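Local coordinates for protein 3-ketosteroid-delta4-5alpha-dehydrogenase (Rhodococcus jostii, PDB 4AT2) that uses a bound flavin-adenine dinucleotide to oxidise 3-ketosteroids, probably introducing the delta-4 double bond of products such as 4-androstene-3,17-dione during steroid catabolism, at residues A56-A61 with Y136-D141; A60-A65 with E213-R218. All blocks are in the same frame, centred on the assembly; numbering follows the deposited sequence. Where two conformers were deposited one is given.

Contact 1: residues A56-A61 with Y136-D141; sequences ASIEAA and YNWLVD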
ATOM      1  N   ALA A  56      19.056 -20.792   8.238  1.00 10.18           N
ATOM      2  CA  ALA A  56      19.005 -20.674   9.697  1.00 10.30           C
ATOM      3  C   ALA A  56      19.532 -21.947  10.341  1.00 10.59           C
ATOM      4  O   ALA A  56      20.307 -21.889  11.297  1.00 10.94           O
ATOM      5  CB  ALA A  56      17.588 -20.392  10.175  1.00 10.10           C
ATOM      6  N   SER A  57      19.118 -23.092   9.804  1.00 10.65           N
ATOM      7  CA  SER A  57      19.510 -24.382  10.382  0.50 10.94           C
ATOM      8  C   SER A  57      21.018 -24.601  10.302  1.00 11.29           C
ATOM      9  O   SER A  57      21.619 -25.105  11.252  1.00 11.60           O
ATOM     10  CB  SER A  57      18.741 -25.551   9.749  0.50 10.90           C
ATOM     11  OG  SER A  57      19.297 -25.940   8.507  0.50 10.71           O
ATOM     12  N   ILE A  58      21.625 -24.188   9.181  1.00 11.37           N
ATOM     13  CA  ILE A  58      23.071 -24.346   9.003  1.00 11.70           C
ATOM     14  C   ILE A  58      23.829 -23.543  10.047  1.00 11.90           C
ATOM     15  O   ILE A  58      24.725 -24.075  10.716  1.00 12.25           O
ATOM     16  CB  ILE A  58      23.520 -23.967   7.574  1.00 11.59           C
ATOM     17  CG1 ILE A  58      23.005 -25.016   6.588  1.00 11.63           C
ATOM     18  CG2 ILE A  58      25.040 -23.836   7.480  1.00 11.87           C
ATOM     19  CD1 ILE A  58      23.047 -24.558   5.138  1.00 11.52           C
ATOM     20  N   GLU A  59      23.461 -22.272  10.206  1.00 11.82           N
ATOM     21  CA  GLU A  59      24.162 -21.425  11.162  1.00 12.19           C
ATOM     22  C   GLU A  59      23.938 -21.908  12.590  1.00 12.36           C
ATOM     23  O   GLU A  59      24.879 -21.942  13.379  1.00 12.76           O
ATOM     24  CB  GLU A  59      23.771 -19.950  11.016  1.00 11.93           C
ATOM     25  CG  GLU A  59      24.280 -19.301   9.731  1.00 12.18           C
ATOM     26  CD  GLU A  59      25.772 -18.977   9.738  1.00 12.64           C
ATOM     27  OE1 GLU A  59      26.517 -19.486  10.602  1.00 13.28           O
ATOM     28  OE2 GLU A  59      26.224 -18.211   8.866  1.00 12.87           O
ATOM     29  N   ALA A  60      22.707 -22.301  12.913  1.00 12.27           N
ATOM     30  CA  ALA A  60      22.414 -22.727  14.280  1.00 12.50           C
ATOM     31  C   ALA A  60      23.201 -24.001  14.622  1.00 13.00           C
ATOM     32  O   ALA A  60      23.744 -24.121  15.724  1.00 13.36           O
ATOM     33  CB  ALA A  60      20.917 -22.934  14.479  1.00 12.26           C
ATOM     34  N   ALA A  61      23.277 -24.930  13.671  1.00 13.17           N
ATOM     35  CA  ALA A  61      24.004 -26.179  13.870  1.00 13.95           C
ATOM     36  C   ALA A  61      25.517 -25.941  13.975  1.00 14.58           C
ATOM     37  O   ALA A  61      26.189 -26.554  14.809  1.00 15.32           O
ATOM     38  CB  ALA A  61      23.689 -27.165  12.759  1.00 13.84           C
ATOM     39  N   TYR A 136      27.907 -14.350  -0.696  1.00 10.98           N
ATOM     40  CA  TYR A 136      28.150 -15.107  -1.931  1.00 11.10           C
ATOM     41  C   TYR A 136      29.164 -16.214  -1.642  1.00 11.33           C
ATOM     42  O   TYR A 136      28.960 -17.359  -2.017  1.00 11.29           O
ATOM     43  CB  TYR A 136      28.681 -14.205  -3.053  1.00 11.05           C
ATOM     44  CG  TYR A 136      29.083 -14.989  -4.293  1.00 11.25           C
ATOM     45  CD1 TYR A 136      28.129 -15.383  -5.231  1.00 11.14           C
ATOM     46  CD2 TYR A 136      30.412 -15.365  -4.501  1.00 11.56           C
ATOM     47  CE1 TYR A 136      28.489 -16.120  -6.358  1.00 11.37           C
ATOM     48  CE2 TYR A 136      30.782 -16.105  -5.620  1.00 11.78           C
ATOM     49  CZ  TYR A 136      29.821 -16.471  -6.550  1.00 11.85           C
ATOM     50  OH  TYR A 136      30.186 -17.206  -7.664  1.00 12.16           O
ATOM     51  N   ASN A 137      30.265 -15.841  -0.997  1.00 11.59           N
ATOM     52  CA  ASN A 137      31.325 -16.781  -0.655  1.00 12.25           C
ATOM     53  C   ASN A 137      30.847 -17.897   0.275  1.00 12.22           C
ATOM     54  O   ASN A 137      31.254 -19.046   0.141  1.00 12.57           O
ATOM     55  CB  ASN A 137      32.513 -16.025  -0.051  1.00 12.73           C
ATOM     56  CG  ASN A 137      33.210 -15.141  -1.067  1.00 13.15           C
ATOM     57  OD1 ASN A 137      33.139 -15.399  -2.273  1.00 13.84           O
ATOM     58  ND2 ASN A 137      33.876 -14.088  -0.593  1.00 13.23           N
ATOM     59  N   TRP A 138      29.968 -17.536   1.200  1.00 12.11           N
ATOM     60  CA  TRP A 138      29.350 -18.481   2.119  1.00 12.15           C
ATOM     61  C   TRP A 138      28.530 -19.507   1.373  1.00 12.05           C
ATOM     62  O   TRP A 138      28.626 -20.707   1.652  1.00 12.13           O
ATOM     63  CB  TRP A 138      28.506 -17.701   3.120  1.00 12.27           C
ATOM     64  CG  TRP A 138      27.932 -18.523   4.242  1.00 12.47           C
ATOM     65  CD1 TRP A 138      28.481 -18.744   5.505  1.00 12.86           C
ATOM     66  CD2 TRP A 138      26.667 -19.242   4.239  1.00 12.43           C
ATOM     67  NE1 TRP A 138      27.655 -19.528   6.261  1.00 12.92           N
ATOM     68  CE2 TRP A 138      26.551 -19.870   5.558  1.00 12.64           C
ATOM     69  CE3 TRP A 138      25.647 -19.424   3.308  1.00 12.40           C
ATOM     70  CZ2 TRP A 138      25.447 -20.635   5.908  1.00 12.78           C
ATOM     71  CZ3 TRP A 138      24.540 -20.209   3.674  1.00 12.68           C
ATOM     72  CH2 TRP A 138      24.448 -20.791   4.943  1.00 12.61           C
ATOM     73  N   LEU A 139      27.752 -19.063   0.390  1.00 11.56           N
ATOM     74  CA  LEU A 139      26.962 -19.982  -0.441  1.00 11.75           C
ATOM     75  C   LEU A 139      27.853 -20.925  -1.243  1.00 12.21           C
ATOM     76  O   LEU A 139      27.601 -22.139  -1.308  1.00 12.45           O
ATOM     77  CB  LEU A 139      26.044 -19.205  -1.393  1.00 11.35           C
ATOM     78  CG  LEU A 139      24.962 -18.396  -0.687  1.00 11.02           C
ATOM     79  CD1 LEU A 139      24.305 -17.405  -1.671  1.00 10.70           C
ATOM     80  CD2 LEU A 139      23.923 -19.319  -0.049  1.00 11.12           C
ATOM     81  N   VAL A 140      28.898 -20.364  -1.845  1.00 12.52           N
ATOM     82  CA  VAL A 140      29.863 -21.170  -2.589  1.00 13.31           C
ATOM     83  C   VAL A 140      30.490 -22.231  -1.679  1.00 13.99           C
ATOM     84  O   VAL A 140      30.619 -23.399  -2.083  1.00 14.58           O
ATOM     85  CB  VAL A 140      30.923 -20.290  -3.293  1.00 13.26           C
ATOM     86  CG1 VAL A 140      32.057 -21.144  -3.851  1.00 13.69           C
ATOM     87  CG2 VAL A 140      30.268 -19.490  -4.410  1.00 12.94           C
ATOM     88  N   ASP A 141      30.854 -21.837  -0.460  0.50 14.21           N
ATOM     89  CA  ASP A 141      31.447 -22.763   0.505  0.50 14.81           C
ATOM     90  C   ASP A 141      30.506 -23.926   0.825  0.50 14.93           C
ATOM     91  O   ASP A 141      30.961 -25.059   0.999  0.50 15.32           O
ATOM     92  CB  ASP A 141      31.853 -22.027   1.786  0.50 14.99           C
ATOM     93  CG  ASP A 141      32.438 -22.952   2.830  0.50 15.42           C
ATOM     94  OD1 ASP A 141      33.628 -23.320   2.715  0.50 15.88           O
ATOM     95  OD2 ASP A 141      31.707 -23.305   3.777  0.50 15.61           O
TER
HETATM   96  O   HOH W   1      28.684 -20.331   8.943  1.00 14.40           O

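Contact 2: residues A60-A65 with E213-R218; sequences AARAGA and EKLGVR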
ATOM      1  N   ALA A  60      22.707 -22.301  12.913  1.00 12.27           N
ATOM      2  CA  ALA A  60      22.414 -22.727  14.280  1.00 12.50           C
ATOM      3  C   ALA A  60      23.201 -24.001  14.622  1.00 13.00           C
ATOM      4  O   ALA A  60      23.744 -24.121  15.724  1.00 13.36           O
ATOM      5  CB  ALA A  60      20.917 -22.934  14.479  1.00 12.26           C
ATOM      6  N   ALA A  61      23.277 -24.930  13.671  1.00 13.17           N
ATOM      7  CA  ALA A  61      24.004 -26.179  13.870  1.00 13.95           C
ATOM      8  C   ALA A  61      25.517 -25.941  13.975  1.00 14.58           C
ATOM      9  O   ALA A  61      26.189 -26.554  14.809  1.00 15.32           O
ATOM     10  CB  ALA A  61      23.689 -27.165  12.759  1.00 13.84           C
ATOM     11  N   ARG A  62      26.045 -25.058  13.134  1.00 14.86           N
ATOM     12  CA  ARG A  62      27.467 -24.693  13.218  1.00 15.39           C
ATOM     13  C   ARG A  62      27.811 -24.040  14.555  1.00 15.94           C
ATOM     14  O   ARG A  62      28.929 -24.189  15.052  1.00 16.73           O
ATOM     15  CB  ARG A  62      27.877 -23.779  12.063  1.00 15.28           C
ATOM     16  CG  ARG A  62      28.057 -24.528  10.759  1.00 15.31           C
ATOM     17  CD  ARG A  62      28.399 -23.600   9.612  1.00 15.33           C
ATOM     18  NE  ARG A  62      28.611 -24.344   8.370  1.00 15.49           N
ATOM     19  CZ  ARG A  62      28.734 -23.784   7.169  1.00 15.69           C
ATOM     20  NH1 ARG A  62      28.666 -22.464   7.026  1.00 15.57           N
ATOM     21  NH2 ARG A  62      28.931 -24.545   6.102  1.00 16.02           N
ATOM     22  N   ALA A  63      26.839 -23.342  15.138  1.00 16.11           N
ATOM     23  CA  ALA A  63      27.007 -22.692  16.432  1.00 16.57           C
ATOM     24  C   ALA A  63      26.953 -23.695  17.586  1.00 17.03           C
ATOM     25  O   ALA A  63      27.165 -23.319  18.738  1.00 18.04           O
ATOM     26  CB  ALA A  63      25.957 -21.609  16.618  1.00 16.51           C
ATOM     27  N   GLY A  64      26.654 -24.955  17.277  1.00 16.80           N
ATOM     28  CA  GLY A  64      26.598 -26.017  18.288  1.00 16.97           C
ATOM     29  C   GLY A  64      25.218 -26.347  18.836  1.00 16.76           C
ATOM     30  O   GLY A  64      25.089 -27.201  19.723  1.00 17.05           O
ATOM     31  N   ALA A  65      24.182 -25.694  18.308  1.00 16.16           N
ATOM     32  CA  ALA A  65      22.800 -25.926  18.764  1.00 15.68           C
ATOM     33  C   ALA A  65      22.209 -27.205  18.193  1.00 15.48           C
ATOM     34  O   ALA A  65      22.557 -27.629  17.091  1.00 15.61           O
ATOM     35  CB  ALA A  65      21.911 -24.739  18.399  1.00 15.33           C
ATOM     36  N   GLU A 213      22.276 -31.434   6.630  1.00 16.79           N
ATOM     37  CA  GLU A 213      22.190 -32.842   7.024  1.00 17.94           C
ATOM     38  C   GLU A 213      23.513 -33.345   7.602  1.00 18.39           C
ATOM     39  O   GLU A 213      23.525 -34.043   8.616  1.00 18.62           O
ATOM     40  CB  GLU A 213      21.715 -33.715   5.862  1.00 18.56           C
ATOM     41  CG  GLU A 213      20.248 -33.482   5.536  1.00 19.06           C
ATOM     42  CD  GLU A 213      19.736 -34.285   4.358  1.00 19.88           C
ATOM     43  OE1 GLU A 213      20.546 -34.878   3.619  1.00 20.90           O
ATOM     44  OE2 GLU A 213      18.504 -34.310   4.161  1.00 20.04           O
ATOM     45  N   LYS A 214      24.622 -32.953   6.980  1.00 18.99           N
ATOM     46  CA  LYS A 214      25.944 -33.337   7.478  1.00 19.97           C
ATOM     47  C   LYS A 214      26.252 -32.727   8.840  1.00 19.19           C
ATOM     48  O   LYS A 214      27.031 -33.287   9.610  1.00 19.39           O
ATOM     49  CB  LYS A 214      27.037 -32.997   6.463  1.00 21.43           C
ATOM     50  CG  LYS A 214      27.173 -34.049   5.378  1.00 24.20           C
ATOM     51  CD  LYS A 214      28.159 -33.630   4.299  1.00 25.97           C
ATOM     52  CE  LYS A 214      28.433 -34.772   3.326  1.00 27.99           C
ATOM     53  NZ  LYS A 214      29.285 -35.845   3.923  1.00 30.10           N
ATOM     54  N   LEU A 215      25.621 -31.596   9.141  1.00 17.89           N
ATOM     55  CA  LEU A 215      25.768 -30.953  10.438  1.00 17.36           C
ATOM     56  C   LEU A 215      24.897 -31.591  11.520  1.00 17.12           C
ATOM     57  O   LEU A 215      25.024 -31.246  12.697  1.00 17.79           O
ATOM     58  CB  LEU A 215      25.434 -29.457  10.324  1.00 16.70           C
ATOM     59  CG  LEU A 215      26.543 -28.592   9.727  1.00 16.53           C
ATOM     60  CD1 LEU A 215      25.957 -27.296   9.177  1.00 15.96           C
ATOM     61  CD2 LEU A 215      27.589 -28.308  10.792  1.00 16.74           C
ATOM     62  N   GLY A 216      24.009 -32.501  11.121  1.00 16.73           N
ATOM     63  CA  GLY A 216      23.105 -33.158  12.060  1.00 16.43           C
ATOM     64  C   GLY A 216      21.780 -32.447  12.293  1.00 15.93           C
ATOM     65  O   GLY A 216      21.080 -32.749  13.265  1.00 15.88           O
ATOM     66  N   VAL A 217      21.415 -31.519  11.403  1.00 15.24           N
ATOM     67  CA  VAL A 217      20.092 -30.891  11.486  1.00 14.96           C
ATOM     68  C   VAL A 217      19.015 -31.971  11.341  1.00 15.11           C
ATOM     69  O   VAL A 217      19.109 -32.829  10.465  1.00 15.76           O
ATOM     70  CB  VAL A 217      19.903 -29.801  10.411  1.00 14.34           C
ATOM     71  CG1 VAL A 217      18.455 -29.326  10.368  1.00 13.86           C
ATOM     72  CG2 VAL A 217      20.836 -28.628  10.695  1.00 14.10           C
ATOM     73  N   ARG A 218      18.028 -31.939  12.233  1.00 15.27           N
ATOM     74  CA  ARG A 218      16.914 -32.891  12.238  1.00 15.51           C
ATOM     75  C   ARG A 218      15.718 -32.266  11.528  1.00 15.06           C
ATOM     76  O   ARG A 218      15.550 -31.042  11.563  1.00 14.87           O
ATOM     77  CB  ARG A 218      16.536 -33.218  13.684  1.00 15.94           C
ATOM     78  CG  ARG A 218      17.699 -33.696  14.551  1.00 16.79           C
ATOM     79  CD  ARG A 218      17.473 -33.368  16.026  1.00 17.25           C
ATOM     80  NE  ARG A 218      16.169 -33.848  16.454  1.00 17.20           N
ATOM     81  CZ  ARG A 218      15.505 -33.430  17.529  1.00 16.95           C
ATOM     82  NH1 ARG A 218      15.995 -32.488  18.329  1.00 16.51           N
ATOM     83  NH2 ARG A 218      14.322 -33.960  17.783  1.00 17.34           N
TER

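Contact 1: residues A56-A61 with Y136-D141
In the FAD-binding part of the enzyme, helix 51-62, which follows the glycine-rich turn of a probable Rossmann-type dinucleotide motif, meets helix 132-141 through I58 and E59 on one side and the indole of W138 on the other. The helices stand well apart, with 10.8 Å between the CA atoms of E59 and W138, and a long, flat side chain suits the span. With chi1 at -173° the W138 side chain extends away from its own backbone N and carries the indole to the partner helix. I58 CG2 packs 3.6 Å from W138 CZ2, at the six-membered end of the ring, and I58 CD1 lies 4.0 Å from W138 CH2. The branched isoleucine thus offers two carbons to the apolar end of the indole, and its flank also meets L208 and T211 of helix 202-214. Being the helix of the first beta-alpha-beta unit, 51-62 lays another face, with S57 and A60, on strand 67-70. At the polar end of the indole, a water in the ring plane accepts a hydrogen bond from W138 NE1 (3.0 Å) and donates one to E59 OE1 (2.9 Å). The E59 chain bends at chi2 (-75°), and its carboxylate lies 23° from the indole plane. E59 OE2 forms a salt bridge with R500, whose side chain also makes a cation-pi contact with W138.

Contact 2: residues A60-A65 with E213-R218
L215 turns CG anti to its carbonyl carbon (chi1 -79°), and R62 does the same with its own CG (chi1 -77°) before running extended to NE; the two side chains thereby pass at a slant. L215 CD1 and L215 CD2 both lie 3.8 Å from R62 CG, so the fork of the leucine rests against the aliphatic part of the arginine, whose guanidinium reaches on to a long, weak ion pair with D141. Beside them A61 points its methyl toward the other segment: A61 CB is 3.8 Å from L215 CB and equally 3.8 Å from V217 CG2. A side chain this small suits the spot, because the backbones come within 6.1 Å between the CA atoms of A61 and L215. Both segments leave their helices through Schellman motifs, with G64 and G216 taking the positive phi at which a side chain would press on the preceding carbonyl O. Each segment then leads into a strand of the parallel sheet, 67-70 or 218-220, and R218 bonds by its backbone to V67 and V69. No hydrogen bond crosses between the segments, so methyl and methylene packing alone holds these two helix ends to each other.

Overall arrangement
From the N terminus, the chain passes strand 45-47 and enters helix 51-62, the element both contacts use; they share A60 and A61. Contact 1 closes the shorter excursion, 74 residues long, when helix 132-141 returns to this helix. Contact 2 closes the longer one, 147 residues, where helix 202-214 ends and leads into strand 218-220. The two loops start from overlapping segments, and the shorter is almost wholly contained in the longer. Their centres lie 11 Å apart, and they touch where R62 packs against W138. Contact 2 ties helix 51-62 to the end of helix 202-214 beside the parallel sheet, and contact 1 adds helix 132-141 to helix 51-62; contact 1 is largely buried, contact 2 at the surface.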